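Local coordinates for protein galactan 1,3-beta-galactosidase (Phanerochaete chrysosporium, PDB 7BYV) that probably trims beta-1,3-galactan chains from their ends, as a family 43 glycoside hydrolase that carries a carbohydrate-binding module, at residues R83-F88 and D138-Q143; S242-D247 and A254-D259. The protein carries 1 engineered substitution. All coordinates share one frame; numbering follows the deposited sequence.

Contact 1: R83-F88 and D138-Q143; sequences RPKVIF and DESIFQ. With GAL (beta-D-galactopyranose), chain C.
Arg83 sets CG beside its own backbone N, opposite the carbonyl carbon (chi1 -44°), then runs extended to NE, while Asp138 places CG in the same way and swings its carboxylate in to meet it. The salt bridge between Arg83 NE and Asp138 OD2 is a long one, 3.4 Å, with the guanidinium and carboxylate planes 61° apart. Both groups hold the same sugar hydroxyl. Arg83 NH2, approached at the guanidinium edge, donates to O2 of the galactose over 3.1 Å, and O2 in turn donates to Asp138 OD2 over 2.8 Å; a weak bond also runs from NH2 to O3. Asp138 OD2 is fixed further by the backbone N of Ala189. With a leucine in place of Arg83, Asp138 would probably be left without its charged mate in this contact and O2 without one of its donors. One residue along the strand, Glu139 folds back so that OE2 lies 2.7 Å from Arg83 O. Lys85 lays CB 3.8 Å from Ile141 CG1 and sends NZ to the carbonyls of Pro84 and Ala23. Ile87 crosses Ile141 at about a right angle, CD1 against CG2 at 3.6 Å. The strands run nearly parallel with axes 6.7 Å apart, joined by side chains: the innermost strands of adjacent blades in the family 43 five-bladed beta-propeller, with Arg83 and Asp138, at the start of the two segments, lining the galactose-binding site.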
loop_
_atom_site.group_PDB
_atom_site.type_symbol
_atom_site.label_atom_id
_atom_site.label_comp_id
_atom_site.label_asym_id
_atom_site.label_seq_id
_atom_site.Cartn_x
_atom_site.Cartn_y
_atom_site.Cartn_z
ATOM N N ARG A 83 -8.054 -0.217 -9.356
ATOM C CA ARG A 83 -8.655 -0.151 -8.032
ATOM C C ARG A 83 -10.007 -0.846 -7.996
ATOM O O ARG A 83 -11.033 -0.183 -7.830
ATOM C CB ARG A 83 -8.800 1.304 -7.589
ATOM C CG ARG A 83 -7.577 2.127 -7.886
ATOM C CD ARG A 83 -7.509 3.454 -7.112
ATOM N NE ARG A 83 -6.185 4.058 -7.259
ATOM C CZ ARG A 83 -5.210 3.922 -6.359
ATOM N NH1 ARG A 83 -5.442 3.233 -5.247
ATOM N NH2 ARG A 83 -4.015 4.482 -6.558
ATOM N N PRO A 84 -10.062 -2.165 -8.155
ATOM C CA PRO A 84 -11.343 -2.858 -7.993
ATOM C C PRO A 84 -11.808 -2.792 -6.544
ATOM O O PRO A 84 -11.028 -3.001 -5.609
ATOM C CB PRO A 84 -11.034 -4.296 -8.430
ATOM C CG PRO A 84 -9.575 -4.448 -8.226
ATOM C CD PRO A 84 -8.974 -3.098 -8.501
ATOM N N LYS A 85 -13.086 -2.476 -6.368
ATOM C CA LYS A 85 -13.735 -2.516 -5.071
ATOM C C LYS A 85 -14.938 -3.437 -5.177
ATOM O O LYS A 85 -15.512 -3.600 -6.257
ATOM C CB LYS A 85 -14.164 -1.126 -4.620
ATOM C CG LYS A 85 -13.032 -0.147 -4.578
ATOM C CD LYS A 85 -12.107 -0.400 -3.398
ATOM C CE LYS A 85 -10.862 0.463 -3.507
ATOM N NZ LYS A 85 -9.923 -0.112 -4.495
ATOM N N VAL A 86 -15.301 -4.057 -4.058
ATOM C CA VAL A 86 -16.385 -5.029 -4.056
ATOM C C VAL A 86 -17.131 -4.910 -2.734
ATOM O O VAL A 86 -16.529 -5.058 -1.665
ATOM C CB VAL A 86 -15.887 -6.474 -4.269
ATOM C CG1 VAL A 86 -16.926 -7.464 -3.787
ATOM C CG2 VAL A 86 -15.591 -6.730 -5.734
ATOM N N ILE A 87 -18.435 -4.615 -2.807
ATOM C CA ILE A 87 -19.343 -4.741 -1.678
ATOM C C ILE A 87 -20.379 -5.792 -2.039
ATOM O O ILE A 87 -20.573 -6.135 -3.211
ATOM C CB ILE A 87 -20.042 -3.421 -1.306
ATOM C CG1 ILE A 87 -20.684 -2.820 -2.558
ATOM C CG2 ILE A 87 -19.072 -2.457 -0.629
ATOM C CD1 ILE A 87 -21.399 -1.551 -2.289
ATOM N N PHE A 88 -21.061 -6.291 -1.015
ATOM C CA PHE A 88 -22.088 -7.305 -1.188
ATOM C C PHE A 88 -23.460 -6.654 -1.092
ATOM O O PHE A 88 -23.738 -5.910 -0.141
ATOM C CB PHE A 88 -21.944 -8.410 -0.142
ATOM C CG PHE A 88 -23.035 -9.447 -0.197
ATOM C CD1 PHE A 88 -23.231 -10.205 -1.342
ATOM C CD2 PHE A 88 -23.871 -9.651 0.894
ATOM C CE1 PHE A 88 -24.223 -11.166 -1.395
ATOM C CE2 PHE A 88 -24.883 -10.603 0.849
ATOM C CZ PHE A 88 -25.062 -11.362 -0.295
ATOM N N ASP A 138 -9.515 7.817 -10.277
ATOM C CA ASP A 138 -9.358 7.043 -9.045
ATOM C C ASP A 138 -10.668 7.035 -8.266
ATOM O O ASP A 138 -11.297 8.080 -8.065
ATOM C CB ASP A 138 -8.229 7.604 -8.175
ATOM C CG ASP A 138 -6.830 7.130 -8.625
ATOM O OD1 ASP A 138 -6.687 6.547 -9.722
ATOM O OD2 ASP A 138 -5.858 7.356 -7.883
ATOM N N GLU A 139 -11.105 5.846 -7.859
ATOM C CA GLU A 139 -12.375 5.715 -7.176
ATOM C C GLU A 139 -12.247 4.717 -6.042
ATOM O O GLU A 139 -11.215 4.065 -5.866
ATOM C CB GLU A 139 -13.509 5.296 -8.121
ATOM C CG GLU A 139 -13.183 4.171 -9.056
ATOM C CD GLU A 139 -12.860 2.876 -8.336
ATOM O OE1 GLU A 139 -13.633 2.481 -7.434
ATOM O OE2 GLU A 139 -11.825 2.259 -8.667
ATOM N N SER A 140 -13.345 4.600 -5.295
ATOM C CA SER A 140 -13.518 3.703 -4.160
ATOM C C SER A 140 -15.013 3.596 -3.866
ATOM O O SER A 140 -15.808 4.439 -4.286
ATOM C CB SER A 140 -12.760 4.198 -2.924
ATOM O OG SER A 140 -12.822 3.233 -1.887
ATOM N N ILE A 141 -15.383 2.545 -3.142
ATOM C CA ILE A 141 -16.767 2.297 -2.757
ATOM C C ILE A 141 -16.815 2.238 -1.245
ATOM O O ILE A 141 -16.059 1.480 -0.628
ATOM C CB ILE A 141 -17.305 0.986 -3.356
ATOM C CG1 ILE A 141 -17.265 1.002 -4.894
ATOM C CG2 ILE A 141 -18.679 0.723 -2.849
ATOM C CD1 ILE A 141 -18.126 2.065 -5.534
ATOM N N PHE A 142 -17.679 3.039 -0.644
ATOM C CA PHE A 142 -17.906 2.961 0.785
ATOM C C PHE A 142 -19.272 2.354 1.004
ATOM O O PHE A 142 -20.252 2.805 0.403
ATOM C CB PHE A 142 -17.841 4.326 1.466
ATOM C CG PHE A 142 -18.194 4.278 2.925
ATOM C CD1 PHE A 142 -17.386 3.604 3.818
ATOM C CD2 PHE A 142 -19.346 4.889 3.398
ATOM C CE1 PHE A 142 -17.710 3.546 5.168
ATOM C CE2 PHE A 142 -19.679 4.839 4.759
ATOM C CZ PHE A 142 -18.856 4.163 5.641
ATOM N N GLN A 143 -19.339 1.346 1.862
ATOM C CA GLN A 143 -20.609 0.768 2.273
ATOM C C GLN A 143 -20.913 1.264 3.672
ATOM O O GLN A 143 -20.210 0.914 4.620
ATOM C CB GLN A 143 -20.561 -0.749 2.238
ATOM C CG GLN A 143 -21.897 -1.375 2.461
ATOM C CD GLN A 143 -21.859 -2.834 2.162
ATOM O OE1 GLN A 143 -22.532 -3.304 1.246
ATOM N NE2 GLN A 143 -21.044 -3.572 2.917
HETATM C C1 GAL C . -2.250 7.805 -10.630
HETATM C C2 GAL C . -3.151 6.678 -9.958
HETATM C C3 GAL C . -2.718 5.276 -10.323
HETATM C C4 GAL C . -2.436 5.207 -11.836
HETATM C C5 GAL C . -1.190 6.094 -12.158
HETATM C C6 GAL C . -1.026 6.579 -13.634
HETATM O O2 GAL C . -3.199 6.735 -8.554
HETATM O O3 GAL C . -3.774 4.363 -10.016
HETATM O O4 GAL C . -3.602 5.621 -12.597
HETATM O O5 GAL C . -1.044 7.285 -11.277
HETATM O O6 GAL C . 0.074 7.495 -13.773
#

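Contact 2: S242-D247 and A254-D259; sequences SQNAFD and AIYMGD. With GAL (beta-D-galactopyranose), chain C.
Tyr256 presents its ring edge to Ser242, whose OG lies in the ring plane, while the backbone N of Gly258 sits 3.9 Å above one face of Tyr256, towards the rim. The bond between Ser242 OG and Tyr256 OH is modelled very short, so its exact length is doubtful. The Asn244 amide is turned only 18° from the Tyr256 ring plane, with OD1 3.5 Å from CE1. Asp247 runs alongside the same ring, and Asn244 ND2 donates to the syn side of Asp247 OD2 at 3.0 Å, which steadies both groups. Met257 SD touches Phe246 CB and stands oblique to the Phe246 ring, 5.5 Å from its centroid, a Met-aromatic contact. Here the pairing slips by one residue: Met257 O accepts from Ala245 N at 2.7 Å and from Phe246 N at 2.9 Å, both in the carbonyl plane, a classic beta bulge. Gln243, extended beyond CG, reaches the galactose, where NE2 makes a weak bond of 3.4 Å to O2; Trp261 NE1 bonds to Gln243 OE1 and Ser204 OG to Gln243 NE2, which fixes the turn of the amide. One water joins Asn244 O to Asp259 OD2. The hairpin is the inner part of its blade, strand 253-260 being flanked on its far side by strand 270-277. Ala245, Phe246 and Met257 lean on strand 23-28 of one neighbouring blade, while Asn244 and Asp247 touch Ile202 in strand 198-205 of another.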
loop_
_atom_site.group_PDB
_atom_site.type_symbol
_atom_site.label_atom_id
_atom_site.label_comp_id
_atom_site.label_asym_id
_atom_site.label_seq_id
_atom_site.Cartn_x
_atom_site.Cartn_y
_atom_site.Cartn_z
ATOM N N SER A 242 4.226 5.384 -0.134
ATOM C CA SER A 242 3.086 4.564 -0.531
ATOM C C SER A 242 1.932 5.452 -0.993
ATOM O O SER A 242 1.989 6.683 -0.942
ATOM C CB SER A 242 2.627 3.649 0.606
ATOM O OG SER A 242 1.927 4.402 1.571
ATOM N N GLN A 243 0.879 4.802 -1.456
ATOM C CA GLN A 243 -0.317 5.510 -1.848
ATOM C C GLN A 243 -1.500 4.680 -1.395
ATOM O O GLN A 243 -1.527 3.466 -1.620
ATOM C CB GLN A 243 -0.368 5.750 -3.360
ATOM C CG GLN A 243 -1.384 6.802 -3.736
ATOM C CD GLN A 243 -1.652 6.896 -5.219
ATOM O OE1 GLN A 243 -1.502 5.924 -5.962
ATOM N NE2 GLN A 243 -2.055 8.075 -5.657
ATOM N N ASN A 244 -2.468 5.343 -0.764
ATOM C CA ASN A 244 -3.648 4.668 -0.237
ATOM C C ASN A 244 -4.270 3.730 -1.261
ATOM O O ASN A 244 -4.321 4.036 -2.458
ATOM C CB ASN A 244 -4.682 5.700 0.199
ATOM C CG ASN A 244 -5.742 5.110 1.079
ATOM O OD1 ASN A 244 -5.454 4.314 1.982
ATOM N ND2 ASN A 244 -6.990 5.489 0.823
ATOM N N ALA A 245 -4.753 2.579 -0.782
ATOM C CA ALA A 245 -5.520 1.690 -1.650
ATOM C C ALA A 245 -6.822 1.338 -0.963
ATOM O O ALA A 245 -7.903 1.481 -1.540
ATOM C CB ALA A 245 -4.740 0.416 -1.996
ATOM N N PHE A 246 -6.718 0.893 0.280
ATOM C CA PHE A 246 -7.893 0.492 1.025
ATOM C C PHE A 246 -7.649 0.777 2.489
ATOM O O PHE A 246 -6.508 0.735 2.950
ATOM C CB PHE A 246 -8.208 -0.984 0.837
ATOM C CG PHE A 246 -9.583 -1.335 1.242
ATOM C CD1 PHE A 246 -10.657 -1.043 0.405
ATOM C CD2 PHE A 246 -9.824 -1.927 2.467
ATOM C CE1 PHE A 246 -11.956 -1.355 0.772
ATOM C CE2 PHE A 246 -11.126 -2.235 2.843
ATOM C CZ PHE A 246 -12.193 -1.942 1.988
ATOM N N ASP A 247 -8.718 1.075 3.218
ATOM C CA ASP A 247 -8.603 1.366 4.642
ATOM C C ASP A 247 -9.596 0.490 5.377
ATOM O O ASP A 247 -10.809 0.714 5.292
ATOM C CB ASP A 247 -8.828 2.844 4.935
ATOM C CG ASP A 247 -7.970 3.729 4.069
ATOM O OD1 ASP A 247 -6.729 3.711 4.233
ATOM O OD2 ASP A 247 -8.526 4.429 3.195
ATOM N N ALA A 254 -7.854 0.768 12.513
ATOM C CA ALA A 254 -7.959 0.308 11.141
ATOM C C ALA A 254 -6.583 -0.119 10.650
ATOM O O ALA A 254 -5.569 0.078 11.317
ATOM C CB ALA A 254 -8.560 1.391 10.232
ATOM N N ILE A 255 -6.576 -0.722 9.468
ATOM C CA ILE A 255 -5.366 -1.051 8.737
ATOM C C ILE A 255 -5.303 -0.169 7.497
ATOM O O ILE A 255 -6.253 -0.134 6.704
ATOM C CB ILE A 255 -5.336 -2.535 8.344
ATOM C CG1 ILE A 255 -5.696 -3.398 9.541
ATOM C CG2 ILE A 255 -3.954 -2.919 7.816
ATOM C CD1 ILE A 255 -5.873 -4.845 9.191
ATOM N N TYR A 256 -4.183 0.536 7.329
ATOM C CA TYR A 256 -3.897 1.275 6.106
ATOM C C TYR A 256 -3.256 0.340 5.099
ATOM O O TYR A 256 -2.200 -0.235 5.375
ATOM C CB TYR A 256 -2.956 2.438 6.398
ATOM C CG TYR A 256 -2.271 3.039 5.182
ATOM C CD1 TYR A 256 -2.885 4.024 4.433
ATOM C CD2 TYR A 256 -1.002 2.641 4.811
ATOM C CE1 TYR A 256 -2.263 4.588 3.339
ATOM C CE2 TYR A 256 -0.375 3.196 3.713
ATOM C CZ TYR A 256 -1.008 4.173 2.990
ATOM O OH TYR A 256 -0.390 4.731 1.906
ATOM N N MET A 257 -3.873 0.193 3.938
ATOM C CA MET A 257 -3.320 -0.609 2.860
ATOM C C MET A 257 -2.986 0.300 1.693
ATOM O O MET A 257 -3.888 0.884 1.082
ATOM C CB MET A 257 -4.293 -1.688 2.419
ATOM C CG MET A 257 -4.684 -2.589 3.529
ATOM S SD MET A 257 -6.019 -3.682 3.058
ATOM C CE MET A 257 -5.997 -4.786 4.462
ATOM N N GLY A 258 -1.692 0.397 1.372
ATOM C CA GLY A 258 -1.247 1.201 0.260
ATOM C C GLY A 258 -0.409 0.386 -0.707
ATOM O O GLY A 258 0.004 -0.737 -0.415
ATOM N N ASP A 259 -0.184 0.965 -1.875
ATOM C CA ASP A 259 0.728 0.399 -2.851
ATOM C C ASP A 259 1.977 1.258 -2.902
ATOM O O ASP A 259 1.888 2.491 -2.881
ATOM C CB ASP A 259 0.111 0.346 -4.245
ATOM C CG ASP A 259 -1.201 -0.365 -4.266
ATOM O OD1 ASP A 259 -1.207 -1.610 -4.232
ATOM O OD2 ASP A 259 -2.237 0.324 -4.316
HETATM C C1 GAL C . -2.250 7.805 -10.630
HETATM C C2 GAL C . -3.151 6.678 -9.958
HETATM C C3 GAL C . -2.718 5.276 -10.323
HETATM C C4 GAL C . -2.436 5.207 -11.836
HETATM C C5 GAL C . -1.190 6.094 -12.158
HETATM C C6 GAL C . -1.026 6.579 -13.634
HETATM O O2 GAL C . -3.199 6.735 -8.554
HETATM O O3 GAL C . -3.774 4.363 -10.016
HETATM O O4 GAL C . -3.602 5.621 -12.597
HETATM O O5 GAL C . -1.044 7.285 -11.277
HETATM O O6 GAL C . 0.074 7.495 -13.773
HETATM O O HOH W 1 -2.438 3.271 -4.564
#

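How the contacts relate
From the N terminus, the chain builds the blade of strand 23-28 and then enters strand 80-89. Contact 1 closes a loop of 49 residues, within which strands 94-102, 110-116 and 124-129 complete the second blade before 139-143 opens the third. The third blade is completed by strand 175-182 and the fourth spans 187-231 before the chain reaches Ser242; contact 2 then closes a tight hairpin across six residues. The two contacts are in series, neither nested nor crossed, yet the propeller's circular path brings them together: Arg83 NH1 makes a weak hydrogen bond to Asn244 O, and Lys85 and Ala245 both meet Ala23. Arg83, Asp138 and Gln243, from the second, third and fifth blades, meet at one galactose.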